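Local structure of alpha-amylase (Eubacterium rectale DSM 17629, 6AZ5) at residues V23-W28 against F52-T57; A45-T50 against H110-I115; G64-L69 against D87-I92. The protein probably binds starch-type alpha-glucans, serving as a family 41 carbohydrate-binding module of a gut bacterial alpha-amylase. All coordinates share one frame; numbering follows the deposited sequence.

The three contacts illustrate how chemistry follows depth in a small beta-sandwich. Contact 1 lies near the centre of the chain, where strands of opposite layers meet purely through buried side chains, with no hydrogen bond between them. Contact 3 is partly buried and joins two neighbouring strands edge to edge through backbone bonds, with apolar groups on one face. Contact 2 sits at the surface, where an amide and a salt bridge tie a turn to the C-terminal segment. Contacts 1 and 2 both draw on strand 49-58. Contacts 1 and 3 meet where strands 24-29 and 66-72 run side by side, Trp28 N probably bonding to Gly68 O across 2.8 Å.

Contact 1: V23-W28 against F52-T57; sequences VDLWMW and FKQTIT
Met27 and Ile56 meet tip to tip in the middle of a beta-sandwich, the fold of this carbohydrate-binding module, and they show how two layers can be joined by side chains alone. The strand axes of 24-28 and 52-57 pass 9.6 Å apart and cross at -45°, too far for backbone bonding, so alternate residues of each strand fill the space between. Met27 is the clearest example. Its CB points at the facing strand but is still 6.2 Å from Ile56 CD1. CG, placed beside the backbone N and anti to the carbonyl carbon (chi1 -47°), shortens the gap to Ile56 CD1 to 5.2 Å. The sulfur closes it, with SD 3.5 Å from Ile56 CD1. There the chain bends (chi3 78°), turning the terminal methyl so that CE lies 4.0 Å from the same Ile56 CD1. Both ends of the S-CH3 bond thus rest against one methyl group, while Val67 and Leu69 of the neighbouring strand pack on Met27 as well.

Two residues earlier on each strand, at the next inward-pointing pair, Leu25 meets an amide. The extended Gln54 chain brings NE2 to 3.7 Å from Leu25 CD1, and CG of the same leucine is equally near. This buried nitrogen is not left without a polar mate, because it donates a hydrogen bond to the backbone oxygen of Tyr36; the leucine simply lies against it. Leu25 CD1 also approaches Ile56 CD1 more loosely, at 4.4 Å, linking this pair to the previous one.

Val23 covers the remaining end. It crosses Phe52 at about a right angle, its CB over one face of the ring but displaced toward the rim, and its CG2 lies 3.7 Å from Phe52 CZ.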
ATOM      1  N   VAL A  23       1.619  -9.426  -5.522  1.00 23.94           N
ATOM      2  CA  VAL A  23       1.991  -8.052  -5.175  1.00 18.94           C
ATOM      3  C   VAL A  23       1.834  -7.835  -3.675  1.00 19.29           C
ATOM      4  O   VAL A  23       0.772  -8.120  -3.115  1.00 20.59           O
ATOM      5  CB  VAL A  23       1.126  -7.019  -5.924  1.00 22.27           C
ATOM      6  CG1 VAL A  23       1.646  -5.610  -5.686  1.00 18.55           C
ATOM      7  CG2 VAL A  23       1.084  -7.331  -7.407  1.00 23.60           C
ATOM      8  N   ASP A  24       2.883  -7.352  -3.016  1.00 17.70           N
ATOM      9  CA  ASP A  24       2.758  -6.998  -1.605  1.00 17.94           C
ATOM     10  C   ASP A  24       3.455  -5.683  -1.262  1.00 17.09           C
ATOM     11  O   ASP A  24       3.927  -4.955  -2.140  1.00 14.73           O
ATOM     12  CB  ASP A  24       3.280  -8.131  -0.695  1.00 16.77           C
ATOM     13  CG  ASP A  24       4.777  -8.415  -0.858  1.00 24.49           C
ATOM     14  OD1 ASP A  24       5.562  -7.493  -1.166  1.00 25.50           O
ATOM     15  OD2 ASP A  24       5.179  -9.582  -0.649  1.00 24.76           O
ATOM     16  N   LEU A  25       3.474  -5.388   0.030  1.00 11.91           N
ATOM     17  CA  LEU A  25       4.219  -4.272   0.576  1.00 15.78           C
ATOM     18  C   LEU A  25       5.209  -4.817   1.586  1.00 14.86           C
ATOM     19  O   LEU A  25       4.842  -5.621   2.440  1.00 13.25           O
ATOM     20  CB  LEU A  25       3.299  -3.258   1.261  1.00 13.63           C
ATOM     21  CG  LEU A  25       2.158  -2.610   0.491  1.00 11.69           C
ATOM     22  CD1 LEU A  25       1.352  -1.714   1.430  1.00 11.89           C
ATOM     23  CD2 LEU A  25       2.694  -1.823  -0.711  1.00 13.30           C
ATOM     24  N   TRP A  26       6.459  -4.387   1.485  1.00 15.68           N
ATOM     25  CA  TRP A  26       7.428  -4.654   2.533  1.00 15.13           C
ATOM     26  C   TRP A  26       7.431  -3.461   3.479  1.00 17.08           C
ATOM     27  O   TRP A  26       7.760  -2.350   3.078  1.00 14.49           O
ATOM     28  CB  TRP A  26       8.818  -4.890   1.952  1.00 13.20           C
ATOM     29  CG  TRP A  26       9.771  -5.453   2.943  1.00 19.78           C
ATOM     30  CD1 TRP A  26      10.678  -4.765   3.694  1.00 19.37           C
ATOM     31  CD2 TRP A  26       9.907  -6.830   3.307  1.00 22.57           C
ATOM     32  NE1 TRP A  26      11.377  -5.632   4.497  1.00 22.30           N
ATOM     33  CE2 TRP A  26      10.922  -6.908   4.277  1.00 23.04           C
ATOM     34  CE3 TRP A  26       9.270  -8.010   2.902  1.00 24.55           C
ATOM     35  CZ2 TRP A  26      11.314  -8.114   4.853  1.00 25.57           C
ATOM     36  CZ3 TRP A  26       9.663  -9.205   3.468  1.00 24.37           C
ATOM     37  CH2 TRP A  26      10.674  -9.248   4.435  1.00 24.44           C
ATOM     38  N   MET A  27       7.050  -3.680   4.731  1.00 17.75           N
ATOM     39  CA  MET A  27       6.867  -2.558   5.642  1.00 14.19           C
ATOM     40  C   MET A  27       7.694  -2.703   6.907  1.00 14.21           C
ATOM     41  O   MET A  27       8.007  -3.819   7.329  1.00 18.55           O
ATOM     42  CB  MET A  27       5.385  -2.407   5.990  1.00 14.16           C
ATOM     43  CG  MET A  27       4.467  -2.455   4.786  1.00 11.48           C
ATOM     44  SD  MET A  27       2.724  -2.270   5.225  1.00 17.50           S
ATOM     45  CE  MET A  27       2.631  -0.500   5.498  1.00  9.91           C
ATOM     46  N   TRP A  28       8.061  -1.567   7.496  1.00 13.65           N
ATOM     47  CA  TRP A  28       8.813  -1.550   8.747  1.00 15.15           C
ATOM     48  C   TRP A  28       8.470  -0.322   9.600  1.00 17.90           C
ATOM     49  O   TRP A  28       7.853   0.624   9.112  1.00 21.42           O
ATOM     50  CB  TRP A  28      10.314  -1.607   8.470  1.00 17.72           C
ATOM     51  CG  TRP A  28      10.867  -0.435   7.709  1.00 18.80           C
ATOM     52  CD1 TRP A  28      11.481   0.658   8.239  1.00 20.74           C
ATOM     53  CD2 TRP A  28      10.883  -0.250   6.284  1.00 18.24           C
ATOM     54  NE1 TRP A  28      11.870   1.513   7.241  1.00 20.39           N
ATOM     55  CE2 TRP A  28      11.518   0.980   6.033  1.00 16.91           C
ATOM     56  CE3 TRP A  28      10.417  -1.003   5.204  1.00 16.80           C
ATOM     57  CZ2 TRP A  28      11.694   1.481   4.743  1.00 21.43           C
ATOM     58  CZ3 TRP A  28      10.599  -0.510   3.925  1.00 16.55           C
ATOM     59  CH2 TRP A  28      11.228   0.723   3.704  1.00 25.44           C
ATOM     60  N   PHE A  52      -4.899  -2.004  -6.338  1.00 17.03           N
ATOM     61  CA  PHE A  52      -4.796  -3.078  -5.350  1.00 17.30           C
ATOM     62  C   PHE A  52      -5.243  -2.513  -4.004  1.00 18.87           C
ATOM     63  O   PHE A  52      -4.963  -1.359  -3.700  1.00 14.51           O
ATOM     64  CB  PHE A  52      -3.360  -3.613  -5.228  1.00 18.71           C
ATOM     65  CG  PHE A  52      -2.858  -4.323  -6.455  1.00 23.91           C
ATOM     66  CD1 PHE A  52      -2.199  -3.623  -7.454  1.00 23.91           C
ATOM     67  CD2 PHE A  52      -3.028  -5.693  -6.601  1.00 20.96           C
ATOM     68  CE1 PHE A  52      -1.730  -4.273  -8.579  1.00 26.73           C
ATOM     69  CE2 PHE A  52      -2.566  -6.348  -7.723  1.00 22.44           C
ATOM     70  CZ  PHE A  52      -1.914  -5.637  -8.715  1.00 27.02           C
ATOM     71  N   LYS A  53      -5.922  -3.307  -3.185  1.00 18.66           N
ATOM     72  CA  LYS A  53      -6.255  -2.819  -1.855  1.00 17.05           C
ATOM     73  C   LYS A  53      -5.969  -3.857  -0.783  1.00 16.26           C
ATOM     74  O   LYS A  53      -5.949  -5.059  -1.049  1.00 16.43           O
ATOM     75  CB  LYS A  53      -7.725  -2.382  -1.788  1.00 16.04           C
ATOM     76  CG  LYS A  53      -8.681  -3.453  -1.316  1.00 18.25           C
ATOM     77  CD  LYS A  53     -10.122  -2.963  -1.316  1.00 24.98           C
ATOM     78  CE  LYS A  53     -11.086  -4.115  -1.037  1.00 20.69           C
ATOM     79  NZ  LYS A  53     -12.488  -3.742  -1.357  1.00 27.61           N
ATOM     80  N   GLN A  54      -5.724  -3.369   0.427  1.00 14.73           N
ATOM     81  CA  GLN A  54      -5.666  -4.215   1.609  1.00 13.68           C
ATOM     82  C   GLN A  54      -5.868  -3.352   2.846  1.00 16.29           C
ATOM     83  O   GLN A  54      -5.706  -2.133   2.793  1.00 12.38           O
ATOM     84  CB  GLN A  54      -4.339  -4.961   1.690  1.00 13.25           C
ATOM     85  CG  GLN A  54      -3.128  -4.068   1.869  1.00 13.53           C
ATOM     86  CD  GLN A  54      -1.854  -4.869   2.075  1.00 17.51           C
ATOM     87  OE1 GLN A  54      -1.770  -5.706   2.972  1.00 14.64           O
ATOM     88  NE2 GLN A  54      -0.863  -4.628   1.226  1.00 16.47           N
ATOM     89  N   THR A  55      -6.243  -3.979   3.953  1.00 10.40           N
ATOM     90  CA  THR A  55      -6.345  -3.260   5.211  1.00 16.61           C
ATOM     91  C   THR A  55      -5.213  -3.692   6.129  1.00 17.70           C
ATOM     92  O   THR A  55      -4.744  -4.824   6.068  1.00 19.29           O
ATOM     93  CB  THR A  55      -7.688  -3.500   5.908  1.00 15.68           C
ATOM     94  OG1 THR A  55      -7.852  -4.903   6.137  1.00 20.71           O
ATOM     95  CG2 THR A  55      -8.836  -2.992   5.050  1.00 15.78           C
ATOM     96  N   ILE A  56      -4.761  -2.778   6.969  1.00 14.30           N
ATOM     97  CA  ILE A  56      -3.621  -3.061   7.815  1.00 19.30           C
ATOM     98  C   ILE A  56      -3.895  -2.529   9.213  1.00 20.04           C
ATOM     99  O   ILE A  56      -4.369  -1.407   9.381  1.00 15.82           O
ATOM    100  CB  ILE A  56      -2.333  -2.459   7.219  1.00 17.34           C
ATOM    101  CG1 ILE A  56      -1.897  -3.291   6.004  1.00 17.90           C
ATOM    102  CG2 ILE A  56      -1.234  -2.424   8.250  1.00 16.39           C
ATOM    103  CD1 ILE A  56      -0.738  -2.718   5.227  1.00 13.41           C
ATOM    104  N   THR A  57      -3.633  -3.362  10.210  1.00 19.55           N
ATOM    105  CA  THR A  57      -3.948  -3.032  11.588  1.00 22.04           C
ATOM    106  C   THR A  57      -2.676  -2.720  12.357  1.00 24.15           C
ATOM    107  O   THR A  57      -1.725  -3.501  12.331  1.00 25.57           O
ATOM    108  CB  THR A  57      -4.693  -4.190  12.283  1.00 25.54           C
ATOM    109  OG1 THR A  57      -5.908  -4.468  11.578  1.00 21.56           O
ATOM    110  CG2 THR A  57      -5.014  -3.839  13.727  1.00 27.25           C
TER

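Contact 2: A45-T50 against H110-I115; sequences AENKVT and HEKPVI
Lys112 is the first residue of 110-115 to meet the turn at 45-50, and it does so at full stretch. CG stands opposite the backbone N (chi1 175°) and the chain stays extended beyond it, carrying NZ to 2.9 Å from Glu46 OE2. The pair is a salt bridge, although its hydrogen bond is weak. The ammonium has a second carboxylate in Asp44, and so probably lies in a locally negative setting at the protein surface. On its way the lysine slides past Asn47 in the opposite direction, CE passing 3.7 Å from Asn47 ND2.

Pro113 contributes its carbonyl. Asn47 ND2 donates to Pro113 O over 3.2 Å, approaching in the carbonyl plane, though the oxygen lies somewhat out of the plane of the asparagine amide. The same nitrogen also bonds Asp44, which thereby touches both the amide and the lysine.

At Val114 the backbone passes the oxygen end of that amide, with Val114 CA 3.6 Å from Asn47 OD1, on the same side of the amide plane as the N of Ile115. Ile115 then supplies the straightest bond of the contact: its N donates to Asn47 OD1 at 2.9 Å with an angle of 173° at the hydrogen, entering from above the carbonyl plane and not along a lone pair. Asn47 therefore uses both ends of its amide on the backbone of one segment, which fixes the flip of the group. Beyond the polar atoms, Ile115 CG2 reaches Val49 CG1 at 4.1 Å, and Ile115 also packs on Trp51.

The turn is that of a beta-hairpin between strands 35-44 and 49-58, closed by a G1 beta bulge in which Lys48 and Val49 lie opposite Asp44; the C-terminal segment that follows strand 99-103 is fastened across it.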
ATOM      1  N   ALA A  45     -13.420   5.096 -10.186  1.00 27.41           N
ATOM      2  CA  ALA A  45     -14.268   5.572 -11.273  1.00 28.71           C
ATOM      3  C   ALA A  45     -13.866   6.962 -11.774  1.00 33.39           C
ATOM      4  O   ALA A  45     -14.192   7.330 -12.903  1.00 31.72           O
ATOM      5  CB  ALA A  45     -15.720   5.573 -10.834  1.00 32.71           C
ATOM      6  N   GLU A  46     -13.164   7.729 -10.940  1.00 34.53           N
ATOM      7  CA  GLU A  46     -12.700   9.063 -11.336  1.00 38.64           C
ATOM      8  C   GLU A  46     -11.552   8.990 -12.349  1.00 35.41           C
ATOM      9  O   GLU A  46     -11.609   9.610 -13.413  1.00 34.90           O
ATOM     10  CB  GLU A  46     -12.262   9.870 -10.111  1.00 37.27           C
ATOM     11  CG  GLU A  46     -13.400  10.247  -9.168  1.00 52.64           C
ATOM     12  CD  GLU A  46     -12.931  11.073  -7.974  1.00 60.28           C
ATOM     13  OE1 GLU A  46     -12.348  12.158  -8.190  1.00 57.86           O
ATOM     14  OE2 GLU A  46     -13.149  10.640  -6.819  1.00 55.52           O
ATOM     15  N   ASN A  47     -10.515   8.227 -12.016  1.00 30.50           N
ATOM     16  CA  ASN A  47      -9.371   8.056 -12.908  1.00 28.94           C
ATOM     17  C   ASN A  47      -9.568   6.936 -13.923  1.00 30.96           C
ATOM     18  O   ASN A  47      -8.706   6.714 -14.770  1.00 34.26           O
ATOM     19  CB  ASN A  47      -8.107   7.774 -12.093  1.00 27.31           C
ATOM     20  CG  ASN A  47      -7.744   8.918 -11.173  1.00 27.53           C
ATOM     21  OD1 ASN A  47      -7.572  10.054 -11.614  1.00 28.33           O
ATOM     22  ND2 ASN A  47      -7.640   8.629  -9.882  1.00 24.94           N
ATOM     23  N   LYS A  48     -10.720   6.267 -13.835  1.00 32.71           N
ATOM     24  CA  LYS A  48     -11.002   4.974 -14.482  1.00 30.68           C
ATOM     25  C   LYS A  48      -9.785   4.039 -14.499  1.00 31.57           C
ATOM     26  O   LYS A  48      -9.354   3.560 -15.547  1.00 30.00           O
ATOM     27  CB  LYS A  48     -11.579   5.168 -15.896  1.00 36.15           C
ATOM     28  CG  LYS A  48     -10.715   5.877 -16.933  1.00 40.66           C
ATOM     29  CD  LYS A  48     -11.573   6.299 -18.127  1.00 51.21           C
ATOM     30  CE  LYS A  48     -10.793   6.253 -19.440  1.00 49.61           C
ATOM     31  NZ  LYS A  48     -11.601   5.675 -20.554  1.00 44.20           N
ATOM     32  N   VAL A  49      -9.253   3.782 -13.306  1.00 29.67           N
ATOM     33  CA  VAL A  49      -8.214   2.776 -13.093  1.00 27.14           C
ATOM     34  C   VAL A  49      -8.571   1.879 -11.902  1.00 28.04           C
ATOM     35  O   VAL A  49      -9.448   2.211 -11.100  1.00 24.19           O
ATOM     36  CB  VAL A  49      -6.842   3.417 -12.841  1.00 32.07           C
ATOM     37  CG1 VAL A  49      -6.415   4.247 -14.044  1.00 36.69           C
ATOM     38  CG2 VAL A  49      -6.877   4.268 -11.572  1.00 29.03           C
ATOM     39  N   THR A  50      -7.888   0.745 -11.783  1.00 26.19           N
ATOM     40  CA  THR A  50      -8.129  -0.169 -10.667  1.00 27.74           C
ATOM     41  C   THR A  50      -6.921  -0.245  -9.732  1.00 25.89           C
ATOM     42  O   THR A  50      -5.784  -0.400 -10.178  1.00 27.69           O
ATOM     43  CB  THR A  50      -8.484  -1.582 -11.169  1.00 29.86           C
ATOM     44  OG1 THR A  50      -9.661  -1.510 -11.982  1.00 27.90           O
ATOM     45  CG2 THR A  50      -8.746  -2.521 -10.002  1.00 25.10           C
ATOM     46  N   HIS A 110      -2.531  10.655   1.817  1.00 24.37           N
ATOM     47  CA  HIS A 110      -3.881  10.512   2.348  1.00 24.85           C
ATOM     48  C   HIS A 110      -4.961  11.006   1.399  1.00 21.24           C
ATOM     49  O   HIS A 110      -6.134  10.668   1.566  1.00 32.95           O
ATOM     50  CB  HIS A 110      -4.004  11.244   3.680  1.00 24.44           C
ATOM     51  CG  HIS A 110      -3.373  10.516   4.824  1.00 18.70           C
ATOM     52  ND1 HIS A 110      -2.102  10.804   5.277  1.00 17.22           N
ATOM     53  CD2 HIS A 110      -3.829   9.505   5.591  1.00 19.63           C
ATOM     54  CE1 HIS A 110      -1.809  10.004   6.285  1.00 19.24           C
ATOM     55  NE2 HIS A 110      -2.840   9.203   6.499  1.00 20.62           N
ATOM     56  N   GLU A 111      -4.584  11.799   0.404  1.00 27.05           N
ATOM     57  CA  GLU A 111      -5.579  12.263  -0.552  1.00 29.74           C
ATOM     58  C   GLU A 111      -5.386  11.633  -1.923  1.00 30.80           C
ATOM     59  O   GLU A 111      -4.263  11.461  -2.397  1.00 27.90           O
ATOM     60  CB  GLU A 111      -5.562  13.780  -0.672  1.00 33.55           C
ATOM     61  CG  GLU A 111      -6.911  14.343  -1.100  1.00 35.32           C
ATOM     62  CD  GLU A 111      -7.136  15.762  -0.617  1.00 39.41           C
ATOM     63  OE1 GLU A 111      -6.773  16.068   0.541  1.00 38.77           O
ATOM     64  OE2 GLU A 111      -7.676  16.571  -1.399  1.00 38.25           O
ATOM     65  N   LYS A 112      -6.508  11.295  -2.545  1.00 30.70           N
ATOM     66  CA  LYS A 112      -6.535  10.614  -3.830  1.00 29.47           C
ATOM     67  C   LYS A 112      -5.934  11.463  -4.943  1.00 31.49           C
ATOM     68  O   LYS A 112      -6.407  12.566  -5.209  1.00 33.05           O
ATOM     69  CB  LYS A 112      -7.975  10.236  -4.164  1.00 28.32           C
ATOM     70  CG  LYS A 112      -8.186   9.631  -5.521  1.00 27.54           C
ATOM     71  CD  LYS A 112      -9.629   9.196  -5.639  1.00 34.56           C
ATOM     72  CE  LYS A 112     -10.041   9.047  -7.078  1.00 37.32           C
ATOM     73  NZ  LYS A 112     -11.381   8.403  -7.186  1.00 40.28           N
ATOM     74  N   PRO A 113      -4.880  10.946  -5.594  1.00 28.77           N
ATOM     75  CA  PRO A 113      -4.191  11.639  -6.685  1.00 25.16           C
ATOM     76  C   PRO A 113      -4.869  11.474  -8.038  1.00 27.63           C
ATOM     77  O   PRO A 113      -5.796  10.676  -8.181  1.00 29.64           O
ATOM     78  CB  PRO A 113      -2.810  10.980  -6.695  1.00 26.88           C
ATOM     79  CG  PRO A 113      -3.057   9.612  -6.203  1.00 21.90           C
ATOM     80  CD  PRO A 113      -4.179   9.715  -5.198  1.00 20.87           C
ATOM     81  N   VAL A 114      -4.394  12.240  -9.015  1.00 27.06           N
ATOM     82  CA  VAL A 114      -4.891  12.181 -10.379  1.00 21.33           C
ATOM     83  C   VAL A 114      -4.014  11.240 -11.198  1.00 28.70           C
ATOM     84  O   VAL A 114      -2.793  11.404 -11.247  1.00 35.53           O
ATOM     85  CB  VAL A 114      -4.905  13.582 -11.051  1.00 25.31           C
ATOM     86  CG1 VAL A 114      -5.530  13.505 -12.423  1.00 20.26           C
ATOM     87  CG2 VAL A 114      -5.656  14.602 -10.194  1.00 25.30           C
ATOM     88  N   ILE A 115      -4.638  10.257 -11.835  1.00 23.30           N
ATOM     89  CA  ILE A 115      -3.941   9.338 -12.728  1.00 25.26           C
ATOM     90  C   ILE A 115      -4.555   9.433 -14.121  1.00 25.32           C
ATOM     91  O   ILE A 115      -5.770   9.558 -14.261  1.00 31.26           O
ATOM     92  CB  ILE A 115      -4.013   7.879 -12.206  1.00 31.06           C
ATOM     93  CG1 ILE A 115      -3.266   7.763 -10.879  1.00 21.10           C
ATOM     94  CG2 ILE A 115      -3.442   6.883 -13.218  1.00 21.70           C
ATOM     95  CD1 ILE A 115      -3.544   6.490 -10.153  1.00 28.22           C
TER

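Contact 3: G64-L69 against D87-I92; sequences GKTVGL and DRSFTI
Val67 and Phe90 form a hydrogen-bonded antiparallel pair, and the backbone bonds around them set the pattern for the whole contact. Val67 N donates to Phe90 O at 2.8 Å, and Phe90 N returns the bond to Val67 O. Leu69 and Arg88 repeat this reciprocal exchange, with Arg88 N 2.9 Å from Leu69 O. Past the other end of the strands the pairing continues through Ile92 N to Lys65 O and through Gly64 N, 2.8 Å from Ile92 O. The residues of the non-hydrogen-bonded pairs add CA-H...O contacts to carbonyls already engaged in this way; the closest is Ser89 CA at 3.1 Å from Val67 O.

Apolar contacts occupy the face that bears Val67, Leu69 and Phe90. With CG between the backbone N and the carbonyl carbon (chi1 67°), the Phe90 ring is brought over toward Val67 and Leu69 of the partner strand. Val67 CB stands over one ring face in a CH-pi contact, 4.3 Å from the centroid of Phe90 and 20° off the normal. Leu69 CD2 comes to the edge in the ring plane, 4.0 Å from Phe90 CD1. An alanine at Phe90 is likely to open a gap beside Val67 and Leu69, depriving the valine of its CH-pi partner. Val67 CG2 extends the patch to Ile92 CD1, 3.6 Å away.

Polar side chains take the opposite face, where Thr66 OG1 and Thr91 OG1 share a weak hydrogen bond of 3.5 Å. Arg88 starts on the apolar side, but its guanidinium turns away to a salt bridge with Asp84.

With its strands at 156°, this is twisted antiparallel pairing in a beta-sandwich: 88-91 extends the sheet beyond 66-72, one face turned inward and the other bearing small polar residues.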
ATOM      1  N   GLY A  64       0.317   8.180  14.525  1.00 17.06           N
ATOM      2  CA  GLY A  64       1.222   9.312  14.548  1.00 17.28           C
ATOM      3  C   GLY A  64       2.645   8.940  14.184  1.00 23.66           C
ATOM      4  O   GLY A  64       3.464   9.808  13.888  1.00 18.66           O
ATOM      5  N   LYS A  65       2.945   7.644  14.204  1.00 27.41           N
ATOM      6  CA  LYS A  65       4.274   7.161  13.842  1.00 20.74           C
ATOM      7  C   LYS A  65       4.447   7.090  12.329  1.00 21.28           C
ATOM      8  O   LYS A  65       3.476   6.938  11.582  1.00 27.80           O
ATOM      9  CB  LYS A  65       4.534   5.787  14.451  1.00 20.00           C
ATOM     10  CG  LYS A  65       4.513   5.752  15.971  1.00 24.83           C
ATOM     11  CD  LYS A  65       5.873   5.353  16.522  1.00 40.72           C
ATOM     12  CE  LYS A  65       5.746   4.661  17.870  1.00 39.97           C
ATOM     13  NZ  LYS A  65       5.056   5.522  18.867  1.00 41.31           N
ATOM     14  N   THR A  66       5.687   7.191  11.877  1.00 20.64           N
ATOM     15  CA  THR A  66       5.981   7.088  10.456  1.00 20.54           C
ATOM     16  C   THR A  66       6.276   5.642  10.054  1.00 21.67           C
ATOM     17  O   THR A  66       7.048   4.943  10.707  1.00 23.32           O
ATOM     18  CB  THR A  66       7.160   7.989  10.072  1.00 21.75           C
ATOM     19  OG1 THR A  66       6.816   9.350  10.357  1.00 24.93           O
ATOM     20  CG2 THR A  66       7.488   7.856   8.589  1.00 21.32           C
ATOM     21  N   VAL A  67       5.634   5.203   8.979  1.00 24.06           N
ATOM     22  CA  VAL A  67       5.832   3.863   8.449  1.00 25.32           C
ATOM     23  C   VAL A  67       6.749   3.887   7.241  1.00 20.55           C
ATOM     24  O   VAL A  67       6.575   4.708   6.345  1.00 21.59           O
ATOM     25  CB  VAL A  67       4.496   3.221   8.040  1.00 25.20           C
ATOM     26  CG1 VAL A  67       4.729   1.942   7.242  1.00 16.89           C
ATOM     27  CG2 VAL A  67       3.645   2.962   9.265  1.00 21.02           C
ATOM     28  N   GLY A  68       7.730   2.991   7.222  1.00 22.88           N
ATOM     29  CA  GLY A  68       8.557   2.803   6.045  1.00 19.28           C
ATOM     30  C   GLY A  68       7.995   1.660   5.227  1.00 19.53           C
ATOM     31  O   GLY A  68       7.585   0.647   5.788  1.00 19.02           O
ATOM     32  N   LEU A  69       7.964   1.813   3.906  1.00 17.24           N
ATOM     33  CA  LEU A  69       7.447   0.752   3.061  1.00 15.05           C
ATOM     34  C   LEU A  69       7.901   0.866   1.611  1.00 19.15           C
ATOM     35  O   LEU A  69       8.345   1.916   1.166  1.00 15.75           O
ATOM     36  CB  LEU A  69       5.915   0.731   3.102  1.00 16.21           C
ATOM     37  CG  LEU A  69       5.199   1.642   2.102  1.00 13.84           C
ATOM     38  CD1 LEU A  69       3.726   1.302   2.040  1.00 15.10           C
ATOM     39  CD2 LEU A  69       5.386   3.115   2.445  1.00 18.02           C
ATOM     40  N   ASP A  87      12.741   3.709  -1.303  1.00 25.41           N
ATOM     41  CA  ASP A  87      12.123   3.736   0.026  1.00 30.07           C
ATOM     42  C   ASP A  87      10.989   4.751   0.085  1.00 36.45           C
ATOM     43  O   ASP A  87      11.179   5.918  -0.263  1.00 32.47           O
ATOM     44  CB  ASP A  87      13.147   4.102   1.110  1.00 27.58           C
ATOM     45  CG  ASP A  87      13.915   2.906   1.640  1.00 41.31           C
ATOM     46  OD1 ASP A  87      14.063   1.912   0.898  1.00 36.93           O
ATOM     47  OD2 ASP A  87      14.378   2.968   2.808  1.00 31.71           O
ATOM     48  N   ARG A  88       9.825   4.326   0.559  1.00 27.84           N
ATOM     49  CA  ARG A  88       8.715   5.254   0.733  1.00 19.27           C
ATOM     50  C   ARG A  88       8.347   5.387   2.203  1.00 20.50           C
ATOM     51  O   ARG A  88       8.886   4.680   3.055  1.00 23.99           O
ATOM     52  CB  ARG A  88       7.495   4.804  -0.071  1.00 21.48           C
ATOM     53  CG  ARG A  88       7.779   4.493  -1.522  1.00 25.62           C
ATOM     54  CD  ARG A  88       8.532   5.622  -2.214  1.00 32.26           C
ATOM     55  NE  ARG A  88       8.732   5.327  -3.632  1.00 34.11           N
ATOM     56  CZ  ARG A  88       9.484   6.051  -4.457  1.00 38.80           C
ATOM     57  NH1 ARG A  88      10.120   7.129  -4.015  1.00 30.30           N
ATOM     58  NH2 ARG A  88       9.597   5.693  -5.729  1.00 32.94           N
ATOM     59  N   SER A  89       7.430   6.302   2.501  1.00 20.99           N
ATOM     60  CA  SER A  89       6.957   6.469   3.868  1.00 19.64           C
ATOM     61  C   SER A  89       5.677   7.289   3.940  1.00 19.44           C
ATOM     62  O   SER A  89       5.351   8.044   3.021  1.00 16.74           O
ATOM     63  CB  SER A  89       8.030   7.129   4.741  1.00 20.22           C
ATOM     64  OG  SER A  89       8.239   8.473   4.357  1.00 24.39           O
ATOM     65  N   PHE A  90       4.961   7.128   5.046  1.00 17.46           N
ATOM     66  CA  PHE A  90       3.809   7.960   5.363  1.00 19.17           C
ATOM     67  C   PHE A  90       3.592   7.940   6.860  1.00 21.59           C
ATOM     68  O   PHE A  90       4.241   7.185   7.582  1.00 18.72           O
ATOM     69  CB  PHE A  90       2.543   7.493   4.632  1.00 18.07           C
ATOM     70  CG  PHE A  90       2.030   6.145   5.075  1.00 15.86           C
ATOM     71  CD1 PHE A  90       2.508   4.981   4.492  1.00 15.86           C
ATOM     72  CD2 PHE A  90       1.043   6.044   6.044  1.00 21.92           C
ATOM     73  CE1 PHE A  90       2.028   3.734   4.885  1.00 17.35           C
ATOM     74  CE2 PHE A  90       0.556   4.799   6.446  1.00 17.78           C
ATOM     75  CZ  PHE A  90       1.053   3.642   5.864  1.00 17.41           C
ATOM     76  N   THR A  91       2.682   8.781   7.329  1.00 20.50           N
ATOM     77  CA  THR A  91       2.378   8.843   8.747  1.00 17.10           C
ATOM     78  C   THR A  91       0.962   8.343   8.990  1.00 14.88           C
ATOM     79  O   THR A  91       0.033   8.733   8.295  1.00 20.33           O
ATOM     80  CB  THR A  91       2.549  10.278   9.288  1.00 18.46           C
ATOM     81  OG1 THR A  91       3.892  10.717   9.050  1.00 19.23           O
ATOM     82  CG2 THR A  91       2.263  10.335  10.781  1.00 18.89           C
ATOM     83  N   ILE A  92       0.808   7.459   9.966  1.00 19.91           N
ATOM     84  CA  ILE A  92      -0.503   6.939  10.321  1.00 19.76           C
ATOM     85  C   ILE A  92      -1.334   8.037  10.982  1.00 17.53           C
ATOM     86  O   ILE A  92      -1.019   8.483  12.083  1.00 19.01           O
ATOM     87  CB  ILE A  92      -0.374   5.729  11.253  1.00 22.01           C
ATOM     88  CG1 ILE A  92       0.539   4.676  10.613  1.00 16.76           C
ATOM     89  CG2 ILE A  92      -1.744   5.155  11.588  1.00 18.75           C
ATOM     90  CD1 ILE A  92       1.032   3.631  11.590  1.00 20.95           C
TER